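Local coordinates for RNA-directed RNA polymerase (Infectious pancreatic necrosis virus, PDB 3ZED), which catalyses the RNA-templated synthesis of RNA that replicates the viral genome, and probably occurs both free and covalently attached to the genomic RNA, at residues 214-219 and 433-438; 139-144 and 549-554; 395-400 and 518-523; 290-295 and 786-791. All blocks are in the same frame, centred on the assembly; numbering follows the deposited sequence.

Contact 1. Residues 214-219 and 433-438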
# COMPACT_ATOMS: atom_id res chain seq x y z
N ASP B 214 23.18 3.85 -5.82
CA ASP B 214 22.53 2.76 -5.10
C ASP B 214 23.08 1.38 -5.52
O ASP B 214 23.30 1.12 -6.71
CB ASP B 214 21.01 2.81 -5.29
CG ASP B 214 20.31 3.90 -4.51
OD1 ASP B 214 21.01 4.69 -3.82
OD2 ASP B 214 19.07 3.95 -4.55
N PRO B 215 23.32 0.48 -4.53
CA PRO B 215 23.84 -0.85 -4.86
C PRO B 215 22.85 -1.70 -5.62
O PRO B 215 21.63 -1.61 -5.45
CB PRO B 215 24.14 -1.47 -3.49
CG PRO B 215 23.22 -0.77 -2.55
CD PRO B 215 23.10 0.62 -3.07
N ASP B 216 23.39 -2.55 -6.48
CA ASP B 216 22.68 -3.53 -7.27
C ASP B 216 22.16 -4.63 -6.35
O ASP B 216 22.63 -4.77 -5.22
CB ASP B 216 23.63 -4.15 -8.31
CG ASP B 216 24.14 -3.24 -9.41
OD1 ASP B 216 23.54 -2.17 -9.62
OD2 ASP B 216 25.10 -3.63 -10.10
N LEU B 217 21.21 -5.43 -6.85
CA LEU B 217 20.69 -6.57 -6.10
C LEU B 217 21.69 -7.72 -6.17
O LEU B 217 21.56 -8.61 -7.01
CB LEU B 217 19.31 -6.97 -6.68
CG LEU B 217 18.20 -5.94 -6.55
CD1 LEU B 217 16.96 -6.38 -7.34
CD2 LEU B 217 17.91 -5.64 -5.08
N ARG B 218 22.75 -7.67 -5.34
CA ARG B 218 23.79 -8.69 -5.39
C ARG B 218 24.25 -9.15 -4.02
O ARG B 218 25.05 -10.10 -3.95
CB ARG B 218 25.04 -8.17 -6.14
CG ARG B 218 24.83 -7.69 -7.56
CD ARG B 218 26.04 -6.92 -8.05
NE ARG B 218 25.83 -6.37 -9.39
CZ ARG B 218 25.99 -7.06 -10.52
NH1 ARG B 218 26.36 -8.33 -10.47
NH2 ARG B 218 25.75 -6.49 -11.69
N TRP B 219 23.84 -8.47 -2.95
CA TRP B 219 24.39 -8.76 -1.64
C TRP B 219 23.37 -9.08 -0.57
O TRP B 219 22.16 -8.86 -0.73
CB TRP B 219 25.20 -7.53 -1.18
CG TRP B 219 26.40 -7.26 -2.04
CD1 TRP B 219 27.60 -7.92 -2.00
CD2 TRP B 219 26.47 -6.35 -3.14
NE1 TRP B 219 28.44 -7.42 -2.98
CE2 TRP B 219 27.76 -6.47 -3.70
CE3 TRP B 219 25.56 -5.43 -3.70
CZ2 TRP B 219 28.19 -5.68 -4.77
CZ3 TRP B 219 25.98 -4.66 -4.78
CH2 TRP B 219 27.27 -4.79 -5.30
N SER B 433 22.79 -4.23 -19.35
CA SER B 433 23.25 -5.31 -18.47
C SER B 433 22.44 -5.27 -17.15
O SER B 433 21.99 -4.18 -16.73
CB SER B 433 24.75 -5.24 -18.21
OG SER B 433 25.11 -4.06 -17.51
N PRO B 434 22.25 -6.43 -16.47
CA PRO B 434 21.42 -6.43 -15.26
C PRO B 434 22.10 -5.86 -14.01
O PRO B 434 23.29 -6.09 -13.78
CB PRO B 434 21.11 -7.92 -15.07
CG PRO B 434 22.27 -8.63 -15.67
CD PRO B 434 22.67 -7.79 -16.85
N ARG B 435 21.31 -5.15 -13.17
CA ARG B 435 21.74 -4.58 -11.89
C ARG B 435 21.33 -5.57 -10.78
O ARG B 435 20.76 -5.20 -9.76
CB ARG B 435 21.14 -3.17 -11.67
CG ARG B 435 21.80 -2.10 -12.52
CD ARG B 435 21.30 -0.71 -12.22
NE ARG B 435 21.71 -0.25 -10.89
CZ ARG B 435 21.43 0.95 -10.38
NH1 ARG B 435 20.78 1.85 -11.11
NH2 ARG B 435 21.80 1.26 -9.15
N TYR B 436 21.61 -6.86 -11.04
CA TYR B 436 21.33 -8.00 -10.18
C TYR B 436 22.15 -9.21 -10.62
O TYR B 436 22.61 -9.26 -11.76
CB TYR B 436 19.82 -8.33 -10.15
CG TYR B 436 19.20 -8.58 -11.51
CD1 TYR B 436 19.31 -9.83 -12.14
CD2 TYR B 436 18.50 -7.58 -12.18
CE1 TYR B 436 18.73 -10.06 -13.39
CE2 TYR B 436 17.93 -7.80 -13.43
CZ TYR B 436 18.06 -9.05 -14.03
OH TYR B 436 17.50 -9.27 -15.27
N ASN B 437 22.31 -10.18 -9.72
CA ASN B 437 23.01 -11.42 -9.98
C ASN B 437 22.00 -12.59 -10.02
O ASN B 437 20.80 -12.36 -9.75
CB ASN B 437 24.13 -11.63 -8.93
CG ASN B 437 23.75 -11.80 -7.47
OD1 ASN B 437 22.62 -12.13 -7.10
ND2 ASN B 437 24.75 -11.70 -6.62
N PRO B 438 22.43 -13.85 -10.33
CA PRO B 438 21.46 -14.96 -10.36
C PRO B 438 20.72 -15.22 -9.04
O PRO B 438 19.53 -15.55 -9.07
CB PRO B 438 22.33 -16.16 -10.76
CG PRO B 438 23.45 -15.57 -11.53
CD PRO B 438 23.78 -14.32 -10.75
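Arg435 and Asp216 form the ionic core of this contact. NE of Arg435 donates to Asp216 OD1 over 2.9 Å in a nearly straight salt bridge (N-H...O 165°), with the oxygen close to the guanidinium plane. A bend at chi3 (68°) turns the Arg435 head so that NH2 also makes a weak bond to Asp214 O at 2.9 Å. The other carboxylate oxygen, Asp216 OD2, accepts NE of Arg218 on its anti lone pair, 2.9 Å away, so two arginines grip one aspartate. Arg435 NH1 bonds to Pro210 O and NH2 also to Lys211 O, while Arg218 NH1 bonds to Ser751 O.

Backbone bonds run from Leu217 N to Arg435 O (3.0 Å) and from Asn437 N to Leu217 O (3.2 Å). Tyr436 CA adds a C-H...O contact to the same Leu217 carbonyl. Apolar packing is slight, Leu217 CB lying 3.8 Å from Tyr436 CB.

Asn437 N-caps helix 438-452 through OD1 and Trp440 N, and a chain of another protein brings a basic side chain to Asp216 OD1. A single beta bridge between Leu217, the centre of an inverse gamma turn, and Tyr436 is thus combined with a salt-bridge network at a protein-binding site.

Contact 2. Residues 139-144 and 549-554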
# COMPACT_ATOMS: atom_id res chain seq x y z
N ASP B 139 -28.71 29.77 11.50
CA ASP B 139 -29.51 29.22 10.41
C ASP B 139 -28.59 28.96 9.20
O ASP B 139 -28.62 29.68 8.19
CB ASP B 139 -30.72 30.12 10.04
CG ASP B 139 -31.63 29.56 8.94
OD1 ASP B 139 -31.51 28.33 8.61
OD2 ASP B 139 -32.44 30.34 8.38
N PHE B 140 -27.78 27.94 9.32
CA PHE B 140 -26.94 27.41 8.25
C PHE B 140 -27.80 26.44 7.43
O PHE B 140 -28.29 25.47 8.01
CB PHE B 140 -25.70 26.69 8.82
CG PHE B 140 -24.70 27.52 9.58
CD1 PHE B 140 -24.24 28.74 9.08
CD2 PHE B 140 -24.13 27.05 10.77
CE1 PHE B 140 -23.26 29.47 9.75
CE2 PHE B 140 -23.16 27.79 11.44
CZ PHE B 140 -22.72 28.99 10.92
N PRO B 141 -28.00 26.66 6.10
CA PRO B 141 -28.86 25.73 5.31
C PRO B 141 -28.43 24.25 5.36
O PRO B 141 -29.30 23.38 5.34
CB PRO B 141 -28.78 26.29 3.87
CG PRO B 141 -28.42 27.75 4.05
CD PRO B 141 -27.56 27.82 5.29
N THR B 142 -27.12 23.95 5.45
CA THR B 142 -26.61 22.57 5.53
C THR B 142 -26.38 22.10 6.98
O THR B 142 -26.04 20.93 7.19
CB THR B 142 -25.30 22.42 4.73
OG1 THR B 142 -24.33 23.35 5.23
CG2 THR B 142 -25.50 22.63 3.23
N GLY B 143 -26.56 23.01 7.95
CA GLY B 143 -26.42 22.72 9.38
C GLY B 143 -27.20 21.50 9.86
O GLY B 143 -26.61 20.59 10.45
N PRO B 144 -28.53 21.41 9.60
CA PRO B 144 -29.30 20.24 10.11
C PRO B 144 -28.79 18.90 9.56
O PRO B 144 -28.68 17.94 10.32
CB PRO B 144 -30.74 20.55 9.68
CG PRO B 144 -30.79 22.05 9.56
CD PRO B 144 -29.44 22.41 8.98
N PRO B 549 -18.34 29.60 4.42
CA PRO B 549 -19.45 30.26 3.71
C PRO B 549 -20.78 29.92 4.39
O PRO B 549 -20.89 28.86 5.02
CB PRO B 549 -19.37 29.64 2.31
CG PRO B 549 -18.80 28.27 2.54
CD PRO B 549 -17.81 28.44 3.66
N ILE B 550 -21.77 30.80 4.31
CA ILE B 550 -23.10 30.53 4.89
C ILE B 550 -23.72 29.40 4.07
O ILE B 550 -24.22 28.43 4.63
CB ILE B 550 -23.97 31.82 4.93
CG1 ILE B 550 -23.31 32.85 5.88
CG2 ILE B 550 -25.41 31.48 5.37
CD1 ILE B 550 -23.57 34.26 5.61
N ARG B 551 -23.58 29.49 2.74
CA ARG B 551 -24.06 28.48 1.80
C ARG B 551 -22.88 27.99 0.91
O ARG B 551 -22.50 28.67 -0.05
CB ARG B 551 -25.22 29.05 0.95
CG ARG B 551 -26.04 28.01 0.20
CD ARG B 551 -27.09 28.67 -0.67
NE ARG B 551 -28.06 29.45 0.11
CZ ARG B 551 -29.21 28.98 0.57
NH1 ARG B 551 -29.56 27.71 0.35
NH2 ARG B 551 -30.03 29.77 1.26
N PRO B 552 -22.27 26.83 1.25
CA PRO B 552 -21.18 26.28 0.41
C PRO B 552 -21.60 26.03 -1.04
O PRO B 552 -22.78 25.75 -1.33
CB PRO B 552 -20.85 24.92 1.08
CG PRO B 552 -21.44 24.99 2.42
CD PRO B 552 -22.60 25.92 2.36
N GLY B 553 -20.63 26.13 -1.94
CA GLY B 553 -20.85 25.87 -3.35
C GLY B 553 -20.92 24.37 -3.61
O GLY B 553 -20.56 23.56 -2.75
N LYS B 554 -21.42 24.01 -4.81
CA LYS B 554 -21.50 22.62 -5.27
C LYS B 554 -20.09 21.99 -5.36
O LYS B 554 -19.20 22.59 -5.96
CB LYS B 554 -22.18 22.61 -6.65
CG LYS B 554 -22.35 21.24 -7.30
CD LYS B 554 -23.48 20.44 -6.68
CE LYS B 554 -23.74 19.14 -7.41
NZ LYS B 554 -24.39 18.15 -6.50
O HOH W 1 -25.12 25.84 5.15
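Pro141 lies over one face of the Arg551 guanidinium, its CG 3.8 Å from Arg551 CZ and displaced toward the rim of the flat group. The arginine chain leaves with CG anti to the backbone N (chi1 -165°) and bends at chi3 (-62°), which brings the guanidinium over the proline; the two side chains cross at about a right angle. This is van der Waals contact of a ring methylene with a planar cation.

The other direct contacts are van der Waals ones, some of them to polar atoms. Pro141 CD sits 3.5 Å from Ile550 O and 4.2 Å from Ile550 CG2, while Thr142 OG1 touches Pro552 CD at 4.2 Å.

Polar linkage passes through one water, which accepts from Thr142 N at 2.8 Å and donates to Ile550 O at 2.8 Å. Thr142 is held within a type I turn from Phe140 to Gly143, closed by Gly143 N to Phe140 O, that leads into helix 143-156. Phe140 and Pro552 also both pack on Pro625 of helix 625-645.

With no direct hydrogen bond or salt bridge between the segments, this surface junction depends on proline packing and a water bridge, and its arginine charge is covered on one face without being neutralised across the contact.

Contact 3. Residues 395-400 and 518-523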
# COMPACT_ATOMS: atom_id res chain seq x y z
N ASP B 395 -18.55 9.55 -21.73
CA ASP B 395 -19.95 9.92 -21.95
C ASP B 395 -20.45 10.96 -20.93
O ASP B 395 -21.50 10.79 -20.29
CB ASP B 395 -20.84 8.65 -21.94
CG ASP B 395 -20.42 7.58 -22.92
OD1 ASP B 395 -20.21 7.91 -24.11
OD2 ASP B 395 -20.28 6.41 -22.50
N ASN B 396 -19.66 12.06 -20.77
CA ASN B 396 -19.93 13.17 -19.84
C ASN B 396 -20.23 12.66 -18.41
O ASN B 396 -21.08 13.22 -17.70
CB ASN B 396 -21.07 14.06 -20.38
CG ASN B 396 -21.18 15.39 -19.68
OD1 ASN B 396 -20.18 16.00 -19.29
ND2 ASN B 396 -22.41 15.85 -19.46
N THR B 397 -19.55 11.57 -18.01
CA THR B 397 -19.75 10.94 -16.70
C THR B 397 -18.40 10.54 -16.09
O THR B 397 -17.51 10.08 -16.80
CB THR B 397 -20.71 9.72 -16.83
OG1 THR B 397 -21.83 10.03 -17.67
CG2 THR B 397 -21.22 9.22 -15.48
N TRP B 398 -18.27 10.69 -14.77
CA TRP B 398 -17.11 10.31 -13.99
C TRP B 398 -17.44 9.02 -13.23
O TRP B 398 -18.45 8.96 -12.50
CB TRP B 398 -16.70 11.44 -13.02
CG TRP B 398 -15.57 11.09 -12.10
CD1 TRP B 398 -15.66 10.62 -10.82
CD2 TRP B 398 -14.15 11.20 -12.38
NE1 TRP B 398 -14.40 10.46 -10.28
CE2 TRP B 398 -13.46 10.82 -11.21
CE3 TRP B 398 -13.41 11.63 -13.49
CZ2 TRP B 398 -12.06 10.86 -11.12
CZ3 TRP B 398 -12.02 11.63 -13.42
CH2 TRP B 398 -11.36 11.26 -12.24
N TYR B 399 -16.62 7.98 -13.44
CA TYR B 399 -16.81 6.70 -12.78
C TYR B 399 -15.64 6.36 -11.88
O TYR B 399 -14.49 6.45 -12.28
CB TYR B 399 -17.00 5.55 -13.79
CG TYR B 399 -18.16 5.75 -14.73
CD1 TYR B 399 -19.44 5.31 -14.40
CD2 TYR B 399 -17.97 6.35 -15.97
CE1 TYR B 399 -20.51 5.48 -15.28
CE2 TYR B 399 -19.03 6.52 -16.86
CZ TYR B 399 -20.30 6.08 -16.51
OH TYR B 399 -21.36 6.27 -17.38
N SER B 400 -15.95 5.96 -10.67
CA SER B 400 -14.99 5.46 -9.72
C SER B 400 -15.20 3.96 -9.62
O SER B 400 -16.30 3.53 -9.26
CB SER B 400 -15.15 6.14 -8.36
OG SER B 400 -14.21 5.64 -7.44
N GLU B 518 -18.19 2.09 -7.86
CA GLU B 518 -18.40 2.68 -6.54
C GLU B 518 -19.07 4.03 -6.60
O GLU B 518 -19.71 4.45 -5.62
CB GLU B 518 -17.05 2.81 -5.80
CG GLU B 518 -16.44 1.47 -5.41
CD GLU B 518 -17.18 0.62 -4.38
OE1 GLU B 518 -18.23 1.06 -3.86
OE2 GLU B 518 -16.68 -0.49 -4.08
N ARG B 519 -18.92 4.74 -7.73
CA ARG B 519 -19.48 6.07 -7.91
C ARG B 519 -19.70 6.37 -9.36
O ARG B 519 -18.87 6.04 -10.20
CB ARG B 519 -18.52 7.12 -7.30
CG ARG B 519 -19.13 8.50 -7.13
CD ARG B 519 -18.39 9.29 -6.09
NE ARG B 519 -18.45 8.68 -4.76
CZ ARG B 519 -18.46 9.37 -3.64
NH1 ARG B 519 -18.41 10.68 -3.67
NH2 ARG B 519 -18.51 8.74 -2.47
N GLU B 520 -20.80 7.04 -9.64
CA GLU B 520 -21.18 7.51 -10.95
C GLU B 520 -21.59 8.96 -10.79
O GLU B 520 -22.54 9.28 -10.06
CB GLU B 520 -22.30 6.64 -11.54
CG GLU B 520 -22.75 7.09 -12.92
CD GLU B 520 -23.98 6.41 -13.48
OE1 GLU B 520 -24.92 6.14 -12.69
OE2 GLU B 520 -24.03 6.19 -14.71
N LEU B 521 -20.83 9.85 -11.41
CA LEU B 521 -21.07 11.29 -11.34
C LEU B 521 -21.55 11.71 -12.72
O LEU B 521 -20.74 11.94 -13.62
CB LEU B 521 -19.78 12.01 -10.88
CG LEU B 521 -19.86 13.48 -10.55
CD1 LEU B 521 -20.90 13.74 -9.49
CD2 LEU B 521 -18.51 13.99 -10.07
N LYS B 522 -22.87 11.73 -12.91
CA LYS B 522 -23.54 12.06 -14.17
C LYS B 522 -23.52 13.57 -14.45
O LYS B 522 -23.40 14.37 -13.52
CB LYS B 522 -24.99 11.57 -14.16
CG LYS B 522 -25.13 10.08 -14.43
CD LYS B 522 -26.57 9.61 -14.35
CE LYS B 522 -26.74 8.21 -14.88
NZ LYS B 522 -28.01 7.57 -14.40
N ASN B 523 -23.66 13.94 -15.75
CA ASN B 523 -23.70 15.32 -16.25
C ASN B 523 -22.50 16.08 -15.69
O ASN B 523 -22.66 17.07 -14.97
CB ASN B 523 -25.05 16.01 -15.91
CG ASN B 523 -26.29 15.21 -16.27
OD1 ASN B 523 -26.54 14.91 -17.44
ND2 ASN B 523 -27.09 14.86 -15.28
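Ser400 O accepts two backbone donors at once, Glu518 N at 2.8 Å and Arg519 N at 3.3 Å, because both residues face Ser400 in a classic beta bulge. The bulge interrupts the pairing of strands 397-403 and 515-521, which run antiparallel (175° between their short axes) at one side of a four-stranded sheet in the palm region of the polymerase. Glu518 N approaches nearly along the carbonyl axis, whereas Arg519 N comes in on a lone pair.

Ser400 N returns a bond to Arg519 O; beyond the bulge the pairing is regular, Trp398 and Leu521 forming a hydrogen-bonded pair with Leu521 N to Trp398 O at 2.8 Å and Trp398 N to Leu521 O at 3.0 Å. Tyr399 and Glu520 make the non-hydrogen-bonded pair between them.

On the Tyr399 face the ring and the Glu520 chain run side by side in the same direction, the ring and carboxylate planes 35° apart and Tyr399 CE1 3.6 Å from Glu520 CG; the phenol OH bonds to Asn498. On the other face Trp398 CB meets Leu521 CB at 3.8 Å, and Trp398 NE1 is bound by Leu558 O. The Thr397 methyl CG2, lying opposite the backbone N, comes to 3.7 Å from Glu520 CG.

Contact 4. Residues 290-295 and 786-791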
# COMPACT_ATOMS: atom_id res chain seq x y z
N THR B 290 15.90 -25.10 2.02
CA THR B 290 16.02 -23.72 2.50
C THR B 290 14.63 -23.09 2.72
O THR B 290 14.39 -22.52 3.77
CB THR B 290 16.86 -22.89 1.50
OG1 THR B 290 18.16 -23.45 1.43
CG2 THR B 290 16.94 -21.40 1.88
N ILE B 291 13.72 -23.23 1.73
CA ILE B 291 12.37 -22.69 1.78
C ILE B 291 11.56 -23.32 2.97
O ILE B 291 10.86 -22.59 3.68
CB ILE B 291 11.68 -22.86 0.40
CG1 ILE B 291 12.27 -21.85 -0.62
CG2 ILE B 291 10.19 -22.66 0.51
CD1 ILE B 291 11.89 -22.08 -2.10
N THR B 292 11.70 -24.63 3.20
CA THR B 292 11.02 -25.31 4.31
C THR B 292 11.66 -24.90 5.67
O THR B 292 10.93 -24.71 6.64
CB THR B 292 11.00 -26.83 4.10
OG1 THR B 292 10.51 -27.10 2.79
CG2 THR B 292 10.11 -27.55 5.11
N ASP B 293 13.01 -24.75 5.72
CA ASP B 293 13.73 -24.35 6.93
C ASP B 293 13.30 -22.95 7.39
O ASP B 293 13.24 -22.71 8.59
CB ASP B 293 15.25 -24.39 6.72
CG ASP B 293 15.89 -25.78 6.74
OD1 ASP B 293 15.15 -26.78 6.92
OD2 ASP B 293 17.13 -25.86 6.56
N PHE B 294 12.99 -22.06 6.44
CA PHE B 294 12.55 -20.68 6.66
C PHE B 294 11.05 -20.50 6.31
O PHE B 294 10.66 -19.40 5.93
CB PHE B 294 13.41 -19.71 5.83
CG PHE B 294 14.84 -19.56 6.29
CD1 PHE B 294 15.19 -18.58 7.21
CD2 PHE B 294 15.84 -20.37 5.77
CE1 PHE B 294 16.53 -18.42 7.62
CE2 PHE B 294 17.17 -20.22 6.18
CZ PHE B 294 17.51 -19.24 7.10
N TRP B 295 10.22 -21.57 6.46
CA TRP B 295 8.78 -21.56 6.13
C TRP B 295 8.07 -20.33 6.74
O TRP B 295 7.18 -19.76 6.09
CB TRP B 295 8.08 -22.86 6.62
CG TRP B 295 7.96 -22.98 8.12
CD1 TRP B 295 8.83 -23.60 8.96
CD2 TRP B 295 6.94 -22.40 8.96
NE1 TRP B 295 8.42 -23.46 10.27
CE2 TRP B 295 7.28 -22.69 10.30
CE3 TRP B 295 5.78 -21.64 8.71
CZ2 TRP B 295 6.49 -22.27 11.38
CZ3 TRP B 295 5.02 -21.20 9.78
CH2 TRP B 295 5.36 -21.55 11.10
N ARG B 786 5.55 -22.97 -2.92
CA ARG B 786 4.35 -23.15 -2.10
C ARG B 786 4.31 -24.57 -1.47
O ARG B 786 4.04 -24.68 -0.27
CB ARG B 786 3.08 -22.88 -2.93
CG ARG B 786 1.81 -22.82 -2.11
CD ARG B 786 0.73 -23.71 -2.66
NE ARG B 786 0.49 -23.46 -4.08
CZ ARG B 786 0.23 -24.41 -4.97
NH1 ARG B 786 0.16 -25.69 -4.60
NH2 ARG B 786 0.04 -24.10 -6.25
N GLU B 787 4.65 -25.62 -2.25
CA GLU B 787 4.72 -27.01 -1.78
C GLU B 787 5.69 -27.17 -0.60
O GLU B 787 5.33 -27.74 0.43
CB GLU B 787 5.18 -27.94 -2.93
CG GLU B 787 4.14 -28.15 -4.02
CD GLU B 787 4.57 -28.94 -5.24
OE1 GLU B 787 5.77 -29.28 -5.37
OE2 GLU B 787 3.71 -29.13 -6.12
N ALA B 788 6.93 -26.66 -0.77
CA ALA B 788 8.00 -26.69 0.22
C ALA B 788 7.62 -25.88 1.47
O ALA B 788 7.94 -26.31 2.58
CB ALA B 788 9.28 -26.15 -0.38
N LEU B 789 6.92 -24.74 1.30
CA LEU B 789 6.49 -23.91 2.43
C LEU B 789 5.49 -24.65 3.32
O LEU B 789 5.53 -24.48 4.54
CB LEU B 789 5.87 -22.58 1.96
CG LEU B 789 6.84 -21.55 1.42
CD1 LEU B 789 6.11 -20.46 0.65
CD2 LEU B 789 7.77 -20.99 2.51
N GLU B 790 4.63 -25.49 2.69
CA GLU B 790 3.57 -26.28 3.33
C GLU B 790 3.97 -27.75 3.59
O GLU B 790 3.10 -28.62 3.73
CB GLU B 790 2.31 -26.25 2.46
CG GLU B 790 1.59 -24.91 2.50
CD GLU B 790 0.72 -24.57 1.30
OE1 GLU B 790 0.07 -25.49 0.75
OE2 GLU B 790 0.67 -23.38 0.93
N THR B 791 5.29 -28.02 3.66
CA THR B 791 5.83 -29.36 3.96
C THR B 791 5.98 -29.52 5.49
O THR B 791 6.40 -28.57 6.17
CB THR B 791 7.17 -29.56 3.21
OG1 THR B 791 6.91 -29.61 1.81
CG2 THR B 791 7.89 -30.85 3.60
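Leu789, Thr292 and Ile291 carry most of this contact, where the C-terminal ends of two helices meet. The CA-CB bond of Leu789 points away from the 290-295 segment, yet its side chain turns back (chi1 -73°, chi2 165°) and lays CG and CD2 against the Ile291 methyl, CD2 being 3.6 Å from Ile291 CG2. The two side chains cross at a slant. The same CG2 also touches Ala788 CB at 3.7 Å, so one branch of the isoleucine fills the angle between Ala788 and Leu789.

Thr292 supplies the polar element. Its OG1 lies 2.7 Å from Ala788 O, but Lys288 O, one turn earlier in its own helix, is a second acceptor for the single hydroxyl proton. The other branch, CG2, stands anti to the backbone N and rests against Thr791, 4.0 Å from its CB. Thr791 is itself tied down by OG1 to Glu787 O at 2.8 Å.

Past the helix end, Trp295 CB approaches Leu789 O at 3.7 Å, a carbonyl to which Arg63 NH1 is hydrogen-bonded. The indole NE1 is held by Ala64 O, and the Trp295 side chain comes near that of Leu249, in the predicted GTP-binding segment.

Helix 283-293 is backed by helix 260-278, where Phe270 meets Phe294 edge-to-face. Strand 462-465 lies beside both segments, packing Gln463 on Trp295 and pairing Lys465 with Glu790 in a salt bridge.

Overall arrangement
Along the chain the first segments come in the order 139-144, 214-219, 290-295 and 395-400, followed by 433-438, 518-523, 549-554 and 786-791. Contacts 1 and 3 are nested inside the loop closed by contact 2, and contact 3 also inside that of contact 4; contact 4 crosses contacts 1 and 2, and contact 1 crosses contact 3. In space they form two pairs on opposite sides of the chain's centre: contacts 2 and 3 have centres 25 Å apart, contacts 1 and 4 26 Å apart, and the centres of contacts 2 and 4 are 61 Å apart. Parts far apart in sequence thus meet, contact 2 joining palm to thumb sequence and contact 4 palm to C-terminal sequence.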